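Local coordinates for protein nicotinate-nucleotide diphosphorylase (Carboxylating) (PDB 5HUO) that catalyses the transfer of a phosphoribosyl group from 5-phospho-alpha-D-ribose 1-diphosphate to quinolinate, yielding nicotinate ribonucleotide, carbon dioxide and diphosphate, at residues E151-D155 and D156-V160; G272-M276 and T277-R281. All blocks are in the same frame, centred on the assembly; numbering follows the deposited sequence.

Contact 1. Residues E151-D155 and D156-V160; sequences EALGD and DRIKV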
loop_
_atom_site.group_PDB
_atom_site.type_symbol
_atom_site.label_atom_id
_atom_site.label_comp_id
_atom_site.label_asym_id
_atom_site.label_seq_id
_atom_site.Cartn_x
_atom_site.Cartn_y
_atom_site.Cartn_z
ATOM N N GLU A 151 -40.339 9.850 -2.763
ATOM C CA GLU A 151 -41.764 9.672 -2.797
ATOM C C GLU A 151 -42.490 10.451 -1.699
ATOM O O GLU A 151 -43.450 11.123 -1.959
ATOM C CB GLU A 151 -42.137 8.226 -2.675
ATOM C CG GLU A 151 -43.647 8.071 -2.684
ATOM C CD GLU A 151 -44.111 6.783 -3.275
ATOM O OE1 GLU A 151 -43.384 5.750 -3.147
ATOM O OE2 GLU A 151 -45.249 6.828 -3.835
ATOM N N ALA A 152 -42.029 10.323 -0.482
ATOM C CA ALA A 152 -42.577 11.078 0.636
ATOM C C ALA A 152 -42.646 12.592 0.387
ATOM O O ALA A 152 -43.576 13.284 0.792
ATOM C CB ALA A 152 -41.773 10.811 1.884
ATOM N N LEU A 153 -41.663 13.093 -0.322
ATOM C CA LEU A 153 -41.613 14.516 -0.689
ATOM C C LEU A 153 -42.681 14.819 -1.728
ATOM O O LEU A 153 -43.289 15.863 -1.705
ATOM C CB LEU A 153 -40.216 14.878 -1.249
ATOM C CG LEU A 153 -39.999 16.281 -1.791
ATOM C CD1 LEU A 153 -40.314 17.329 -0.757
ATOM C CD2 LEU A 153 -38.567 16.408 -2.269
ATOM N N GLY A 154 -42.847 13.911 -2.679
ATOM C CA GLY A 154 -43.806 14.077 -3.778
ATOM C C GLY A 154 -43.730 15.420 -4.485
ATOM O O GLY A 154 -44.725 16.077 -4.686
ATOM N N ASP A 155 -42.521 15.841 -4.834
ATOM C CA ASP A 155 -42.326 17.012 -5.701
ATOM C C ASP A 155 -41.060 16.863 -6.570
ATOM O O ASP A 155 -39.968 17.071 -6.109
ATOM C CB ASP A 155 -42.326 18.293 -4.883
ATOM C CG ASP A 155 -42.393 19.548 -5.761
ATOM O OD1 ASP A 155 -42.274 19.446 -6.996
ATOM O OD2 ASP A 155 -42.530 20.670 -5.228
ATOM N N ASP A 156 -41.252 16.458 -7.822
ATOM C CA ASP A 156 -40.213 16.397 -8.882
ATOM C C ASP A 156 -39.356 17.623 -8.972
ATOM O O ASP A 156 -38.201 17.537 -9.327
ATOM C CB ASP A 156 -40.868 16.296 -10.284
ATOM C CG ASP A 156 -41.537 14.973 -10.537
ATOM O OD1 ASP A 156 -41.461 14.068 -9.672
ATOM O OD2 ASP A 156 -42.154 14.838 -11.607
ATOM N N ARG A 157 -39.968 18.778 -8.766
ATOM C CA ARG A 157 -39.278 20.055 -8.903
ATOM C C ARG A 157 -38.248 20.265 -7.823
ATOM O O ARG A 157 -37.383 21.077 -7.967
ATOM C CB ARG A 157 -40.256 21.216 -8.865
ATOM C CG ARG A 157 -41.195 21.309 -10.064
ATOM C CD ARG A 157 -42.389 22.208 -9.740
ATOM N NE ARG A 157 -43.180 21.698 -8.612
ATOM C CZ ARG A 157 -44.310 22.232 -8.160
ATOM N NH1 ARG A 157 -44.786 23.346 -8.708
ATOM N NH2 ARG A 157 -44.950 21.658 -7.147
ATOM N N ILE A 158 -38.355 19.521 -6.738
ATOM C CA ILE A 158 -37.380 19.556 -5.623
ATOM C C ILE A 158 -36.589 18.255 -5.536
ATOM O O ILE A 158 -37.141 17.173 -5.402
ATOM C CB ILE A 158 -38.045 19.776 -4.266
ATOM C CG1 ILE A 158 -38.890 21.061 -4.303
ATOM C CG2 ILE A 158 -36.987 19.822 -3.174
ATOM C CD1 ILE A 158 -39.723 21.317 -3.068
ATOM N N LYS A 159 -35.285 18.394 -5.618
ATOM C CA LYS A 159 -34.365 17.273 -5.616
ATOM C C LYS A 159 -33.941 16.904 -4.214
ATOM O O LYS A 159 -33.880 17.744 -3.307
ATOM C CB LYS A 159 -33.136 17.585 -6.463
ATOM C CG LYS A 159 -33.434 17.631 -7.927
ATOM C CD LYS A 159 -32.268 18.200 -8.727
ATOM C CE LYS A 159 -32.500 18.041 -10.225
ATOM N NZ LYS A 159 -33.655 18.839 -10.728
ATOM N N VAL A 160 -33.589 15.645 -4.074
ATOM C CA VAL A 160 -33.108 15.133 -2.801
ATOM C C VAL A 160 -31.601 14.839 -2.847
ATOM O O VAL A 160 -31.151 14.007 -3.610
ATOM C CB VAL A 160 -33.854 13.878 -2.393
ATOM C CG1 VAL A 160 -33.239 13.302 -1.115
ATOM C CG2 VAL A 160 -35.310 14.172 -2.198
#

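Contact 2. Residues G272-M276 and T277-R281; sequences GNIDM and TTISR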
loop_
_atom_site.group_PDB
_atom_site.type_symbol
_atom_site.label_atom_id
_atom_site.label_comp_id
_atom_site.label_asym_id
_atom_site.label_seq_id
_atom_site.Cartn_x
_atom_site.Cartn_y
_atom_site.Cartn_z
ATOM N N GLY A 272 -31.324 20.200 7.422
ATOM C CA GLY A 272 -31.512 20.020 8.868
ATOM C C GLY A 272 -32.908 19.569 9.317
ATOM O O GLY A 272 -33.931 20.163 8.907
ATOM N N ASN A 273 -32.929 18.548 10.191
ATOM C CA ASN A 273 -34.187 17.956 10.710
ATOM C C ASN A 273 -35.066 17.524 9.541
ATOM O O ASN A 273 -36.198 17.999 9.384
ATOM C CB ASN A 273 -34.955 18.962 11.631
ATOM C CG ASN A 273 -36.108 18.311 12.432
ATOM O OD1 ASN A 273 -35.905 17.326 13.158
ATOM N ND2 ASN A 273 -37.313 18.877 12.317
ATOM N N ILE A 274 -34.481 16.710 8.663
ATOM C CA ILE A 274 -35.185 16.232 7.475
ATOM C C ILE A 274 -35.158 14.720 7.489
ATOM O O ILE A 274 -34.114 14.103 7.329
ATOM C CB ILE A 274 -34.589 16.740 6.149
ATOM C CG1 ILE A 274 -34.756 18.267 6.045
ATOM C CG2 ILE A 274 -35.252 16.009 4.977
ATOM C CD1 ILE A 274 -34.116 18.919 4.843
ATOM N N ASP A 275 -36.337 14.147 7.642
ATOM C CA ASP A 275 -36.500 12.698 7.639
ATOM C C ASP A 275 -37.801 12.295 6.910
ATOM O O ASP A 275 -38.484 13.150 6.321
ATOM C CB ASP A 275 -36.426 12.168 9.078
ATOM C CG ASP A 275 -37.689 12.476 9.910
ATOM O OD1 ASP A 275 -38.828 12.426 9.381
ATOM O OD2 ASP A 275 -37.524 12.715 11.120
ATOM N N MET A 276 -38.141 11.013 6.981
ATOM C CA MET A 276 -39.365 10.498 6.352
ATOM C C MET A 276 -40.645 11.274 6.688
ATOM O O MET A 276 -41.449 11.557 5.824
ATOM C CB MET A 276 -39.590 9.039 6.735
ATOM C CG MET A 276 -38.910 8.084 5.798
ATOM S SD MET A 276 -39.714 8.168 4.205
ATOM C CE MET A 276 -40.663 6.666 4.266
ATOM N N THR A 277 -40.837 11.566 7.965
ATOM C CA THR A 277 -42.048 12.279 8.450
ATOM C C THR A 277 -42.030 13.766 8.022
ATOM O O THR A 277 -42.991 14.304 7.502
ATOM C CB THR A 277 -42.227 12.136 9.995
ATOM O OG1 THR A 277 -41.049 12.602 10.671
ATOM C CG2 THR A 277 -42.479 10.675 10.366
ATOM N N THR A 278 -40.907 14.406 8.265
ATOM C CA THR A 278 -40.705 15.825 7.996
ATOM C C THR A 278 -40.646 16.226 6.516
ATOM O O THR A 278 -41.090 17.285 6.136
ATOM C CB THR A 278 -39.351 16.208 8.573
ATOM O OG1 THR A 278 -39.269 15.710 9.897
ATOM C CG2 THR A 278 -39.173 17.670 8.581
ATOM N N ILE A 279 -40.054 15.385 5.677
ATOM C CA ILE A 279 -39.707 15.805 4.304
ATOM C C ILE A 279 -40.904 16.382 3.495
ATOM O O ILE A 279 -40.719 17.206 2.634
ATOM C CB ILE A 279 -38.982 14.698 3.518
ATOM C CG1 ILE A 279 -38.404 15.270 2.235
ATOM C CG2 ILE A 279 -39.925 13.571 3.177
ATOM C CD1 ILE A 279 -37.274 14.467 1.673
ATOM N N SER A 280 -42.120 15.925 3.770
ATOM C CA SER A 280 -43.324 16.334 2.987
ATOM C C SER A 280 -43.681 17.819 3.150
ATOM O O SER A 280 -44.290 18.418 2.279
ATOM C CB SER A 280 -44.502 15.483 3.375
ATOM O OG SER A 280 -44.706 15.598 4.767
ATOM N N ARG A 281 -43.206 18.422 4.229
ATOM C CA ARG A 281 -43.437 19.861 4.501
ATOM C C ARG A 281 -42.895 20.775 3.405
ATOM O O ARG A 281 -43.347 21.898 3.248
ATOM C CB ARG A 281 -42.870 20.306 5.871
ATOM C CG ARG A 281 -41.384 20.570 5.918
ATOM C CD ARG A 281 -40.887 21.204 7.221
ATOM N NE ARG A 281 -39.578 20.600 7.590
ATOM C CZ ARG A 281 -38.562 21.099 8.316
ATOM N NH1 ARG A 281 -37.467 20.328 8.488
ATOM N NH2 ARG A 281 -38.582 22.325 8.854
#

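Contact 1. Residues E151-D155 and D156-V160
The backbone carbonyl of Asp-155 accepts the amide of Ile-158, with N to O at 3.0 Å, and so closes a type I beta turn just after Gly-154 has broken the helix with positive phi. The carboxylate of Asp-155 folds back over the same turn: its CG is anti to the backbone N (chi1 -169°), which carries OD1 to the amide of Arg-157 (OD1 to N 3.0 Å). This second link is an Asx turn, its donor standing above the carboxylate plane. OD1 also takes the NE-H of Arg-157 at 2.9 Å, on the syn side and almost straight at 171°. Because NH2 reaches OD2 only weakly and the two planes are 51° apart, the salt bridge is lopsided, carried by NE. The turn joins the end of helix 122-153 to strand 159-161, at one edge of the parallel sheet as formed within the chain. Gly-284 supplies an amide to OD2, giving this buried carboxylate a further partner. From the last turn of the helix, CD2 of Leu-153 meets CG2 of Ile-158 at 3.9 Å, the two side chains crossing at about a right angle, and the same methyl touches CG2 of Val-160 at 4.0 Å.

Contact 2. Residues G272-M276 and T277-R281
An Asx motif, in which Asp-275 OD1 gathers the amides and hydroxyls of Thr-277 and Thr-278, lies in the loop between strands 267-271 and 289-291. Asp-275 OD1 takes the amide of Thr-278 at 3.1 Å, a nearly straight bond (167°) whose donor stands above the carboxylate plane. The hydroxyl of Thr-277 comes in on the syn lone pair of that oxygen, OG1 to OD1 being 2.6 Å, while Thr-277 N and Thr-278 OG1 add weak bonds. With chi1 at 74°, the carboxylate is swung between its own backbone N and carbonyl carbon, over the amides that follow. The loop leaves the C-terminal end of a strand in the parallel sheet of the open alpha/beta barrel seen in quinolinate phosphoribosyltransferases, and a sulfate bound near Gly-272 may mark an anion pocket there. The backbone carbonyl O of Asp-275 receives Ile-279 N at 2.8 Å, and the chain runs on into the 3-10 segment beginning at Ser-280. CD1 of Ile-279 lies 4.2 Å from CG2 of Ile-274, and both side chains also pack on Val-290. The side chain of Arg-281 bends back, bringing NH1 to 2.8 Å from Asn-273 O.

Along the chain from the N terminus, contact 1 closes the tight turn from helix 122-153 into strand 159-161. Contact 2 comes over a hundred residues later, folding up the first part of the loop that runs from strand 267-271 to strand 289-291. They are in series, neither nesting nor crossing, yet their centres are about 11 Å apart, as the loop packs on the helix end; strand 289-291, which follows it, lies beside strand 159-161. CD1 of Leu-153 packs 3.4 Å from the carbonyl O of Ile-279, and CB of Ala-152 lies 3.6 Å from CG2 of Ile-279. Arg-283, whose NE is hydrogen-bonded to the carbonyl of Leu-153, extends this junction beyond contact 2.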